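Putative periplasmic or exported protein (Salmonella enterica subsp. enterica serovar Typhimurium, PDB 4GQZ) probably binds copper in the periplasm and, as the copper-resistance protein CueP, is thought to help the bacterium withstand excess of the metal. Local coordinates at residues D62-S67 against L124-E129. Residues are numbered along the deposited sequence; the frame is centred on the assembly and turned at random.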
loop_
_atom_site.group_PDB
_atom_site.type_symbol
_atom_site.label_atom_id
_atom_site.label_comp_id
_atom_site.label_asym_id
_atom_site.label_seq_id
_atom_site.Cartn_x
_atom_site.Cartn_y
_atom_site.Cartn_z
ATOM N N ASP B 62 0.381 4.097 0.132
ATOM C CA ASP B 62 0.284 5.557 -0.002
ATOM C C ASP B 62 -0.434 6.218 1.175
ATOM O O ASP B 62 -0.306 7.430 1.396
ATOM C CB ASP B 62 -0.500 5.921 -1.267
ATOM C CG ASP B 62 0.290 5.720 -2.541
ATOM O OD1 ASP B 62 1.538 5.609 -2.483
ATOM O OD2 ASP B 62 -0.357 5.705 -3.617
ATOM N N LYS B 63 -1.210 5.432 1.909
ATOM C CA LYS B 63 -2.029 5.973 2.986
ATOM C C LYS B 63 -1.464 5.670 4.368
ATOM O O LYS B 63 -0.934 4.579 4.617
ATOM C CB LYS B 63 -3.441 5.399 2.900
ATOM C CG LYS B 63 -4.171 5.751 1.618
ATOM C CD LYS B 63 -4.489 7.232 1.594
ATOM C CE LYS B 63 -5.335 7.598 0.372
ATOM N NZ LYS B 63 -4.724 7.061 -0.879
ATOM N N PHE B 64 -1.607 6.638 5.267
ATOM C CA PHE B 64 -1.234 6.484 6.668
ATOM C C PHE B 64 -2.415 5.866 7.432
ATOM O O PHE B 64 -3.579 6.263 7.249
ATOM C CB PHE B 64 -0.911 7.880 7.202
ATOM C CG PHE B 64 -0.413 7.917 8.622
ATOM C CD1 PHE B 64 -1.291 7.810 9.687
ATOM C CD2 PHE B 64 0.929 8.132 8.884
ATOM C CE1 PHE B 64 -0.835 7.884 10.988
ATOM C CE2 PHE B 64 1.387 8.220 10.178
ATOM C CZ PHE B 64 0.513 8.088 11.228
ATOM N N TYR B 65 -2.129 4.892 8.287
ATOM C CA TYR B 65 -3.162 4.294 9.124
ATOM C C TYR B 65 -3.137 4.869 10.524
ATOM O O TYR B 65 -2.160 4.711 11.261
ATOM C CB TYR B 65 -2.957 2.794 9.228
ATOM C CG TYR B 65 -4.111 2.018 9.848
ATOM C CD1 TYR B 65 -5.301 1.850 9.162
ATOM C CD2 TYR B 65 -3.975 1.390 11.087
ATOM C CE1 TYR B 65 -6.346 1.104 9.696
ATOM C CE2 TYR B 65 -5.022 0.635 11.634
ATOM C CZ TYR B 65 -6.202 0.504 10.920
ATOM O OH TYR B 65 -7.254 -0.223 11.424
ATOM N N LEU B 66 -4.229 5.524 10.889
ATOM C CA LEU B 66 -4.419 5.973 12.252
ATOM C C LEU B 66 -5.511 5.139 12.928
ATOM O O LEU B 66 -6.641 5.052 12.432
ATOM C CB LEU B 66 -4.806 7.444 12.232
ATOM C CG LEU B 66 -5.102 8.065 13.593
ATOM C CD1 LEU B 66 -3.861 8.039 14.492
ATOM C CD2 LEU B 66 -5.640 9.481 13.386
ATOM N N SER B 67 -5.193 4.532 14.069
ATOM C CA SER B 67 -6.215 3.777 14.809
ATOM C C SER B 67 -6.470 4.461 16.149
ATOM O O SER B 67 -5.538 4.731 16.902
ATOM C CB SER B 67 -5.797 2.300 14.975
ATOM O OG SER B 67 -6.882 1.483 15.421
ATOM N N LEU B 124 -5.494 7.651 5.797
ATOM C CA LEU B 124 -5.401 9.092 5.610
ATOM C C LEU B 124 -4.251 9.443 4.661
ATOM O O LEU B 124 -3.253 8.720 4.595
ATOM C CB LEU B 124 -5.186 9.762 6.975
ATOM C CG LEU B 124 -6.289 9.610 8.031
ATOM C CD1 LEU B 124 -5.875 10.249 9.328
ATOM C CD2 LEU B 124 -7.580 10.252 7.548
ATOM N N PRO B 125 -4.387 10.557 3.924
ATOM C CA PRO B 125 -3.271 11.041 3.096
ATOM C C PRO B 125 -2.057 11.282 3.981
ATOM O O PRO B 125 -2.222 11.675 5.136
ATOM C CB PRO B 125 -3.774 12.385 2.550
ATOM C CG PRO B 125 -5.263 12.391 2.767
ATOM C CD PRO B 125 -5.536 11.486 3.935
ATOM N N ARG B 126 -0.862 11.026 3.462
ATOM C CA ARG B 126 0.360 11.232 4.233
ATOM C C ARG B 126 0.759 12.704 4.270
ATOM O O ARG B 126 0.363 13.480 3.404
ATOM C CB ARG B 126 1.500 10.391 3.640
ATOM C CG ARG B 126 1.295 8.902 3.833
ATOM C CD ARG B 126 2.440 8.074 3.252
ATOM N NE ARG B 126 2.271 6.655 3.565
ATOM C CZ ARG B 126 2.530 6.108 4.749
ATOM N NH1 ARG B 126 2.961 6.850 5.764
ATOM N NH2 ARG B 126 2.361 4.808 4.926
ATOM N N ASN B 127 1.534 13.077 5.280
ATOM C CA ASN B 127 2.052 14.437 5.414
ATOM C C ASN B 127 0.985 15.516 5.494
ATOM O O ASN B 127 1.179 16.623 4.997
ATOM C CB ASN B 127 3.055 14.743 4.296
ATOM C CG ASN B 127 4.271 13.846 4.367
ATOM O OD1 ASN B 127 4.910 13.741 5.411
ATOM N ND2 ASN B 127 4.582 13.179 3.272
HETATM N N MSE B 128 -0.142 15.199 6.121
HETATM C CA MSE B 128 -1.118 16.236 6.426
HETATM C C MSE B 128 -1.096 16.519 7.922
HETATM O O MSE B 128 -0.540 15.744 8.702
HETATM C CB MSE B 128 -2.533 15.838 5.978
HETATM C CG MSE B 128 -3.052 14.551 6.598
HETATM SE SE MSE B 128 -5.004 14.513 6.942
HETATM C CE MSE B 128 -5.049 15.694 8.486
ATOM N N GLU B 129 -1.673 17.655 8.302
ATOM C CA GLU B 129 -1.917 18.004 9.690
ATOM C C GLU B 129 -3.401 18.337 9.760
ATOM O O GLU B 129 -3.970 18.856 8.792
ATOM C CB GLU B 129 -1.108 19.244 10.084
ATOM C CG GLU B 129 0.352 19.190 9.694
ATOM C CD GLU B 129 1.122 20.421 10.136
ATOM O OE1 GLU B 129 2.184 20.257 10.783
ATOM O OE2 GLU B 129 0.674 21.547 9.828
HETATM O O HOH W 1 -0.770 10.016 0.652
#
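The guanidinium of R126 lies with one face over the backbone where K63 joins F64, the amide N of F64 sitting 4.1 Å from its plane, beneath the centre. The F64 side chain crosses it at about a right angle, CD2 3.9 Å from R126 NH1, with ring and guanidinium planes 73° apart. This packing lies beside the antiparallel pairing of strands 63-68 and 120-125, in a mixed sheet with 154-155. F64 and L124 form a hydrogen-bonded pair: F64 N gives to L124 O at 2.7 Å and L124 N to F64 O at 2.8 Å, both bonds lying in the carbonyl planes. Beyond L124 the chain turns off through P125, and R126 reaches back, extended from CG to NE, passing alongside D62 O. The guanidinium of R126 is held by hydrogen bonds to backbone carbonyls, NH1 to S44 O and NE to G61 O, while T19 of the second subunit packs against the side chain. On the F64-L124 side of the sheet, L66 CD2 touches L124 CD1 at 4.1 Å, and L124 continues onto I107 and V108 of strand 106-109. A water links D62 to R126, donating to D62 O at 2.7 Å and accepting from R126 N at 3.0 Å.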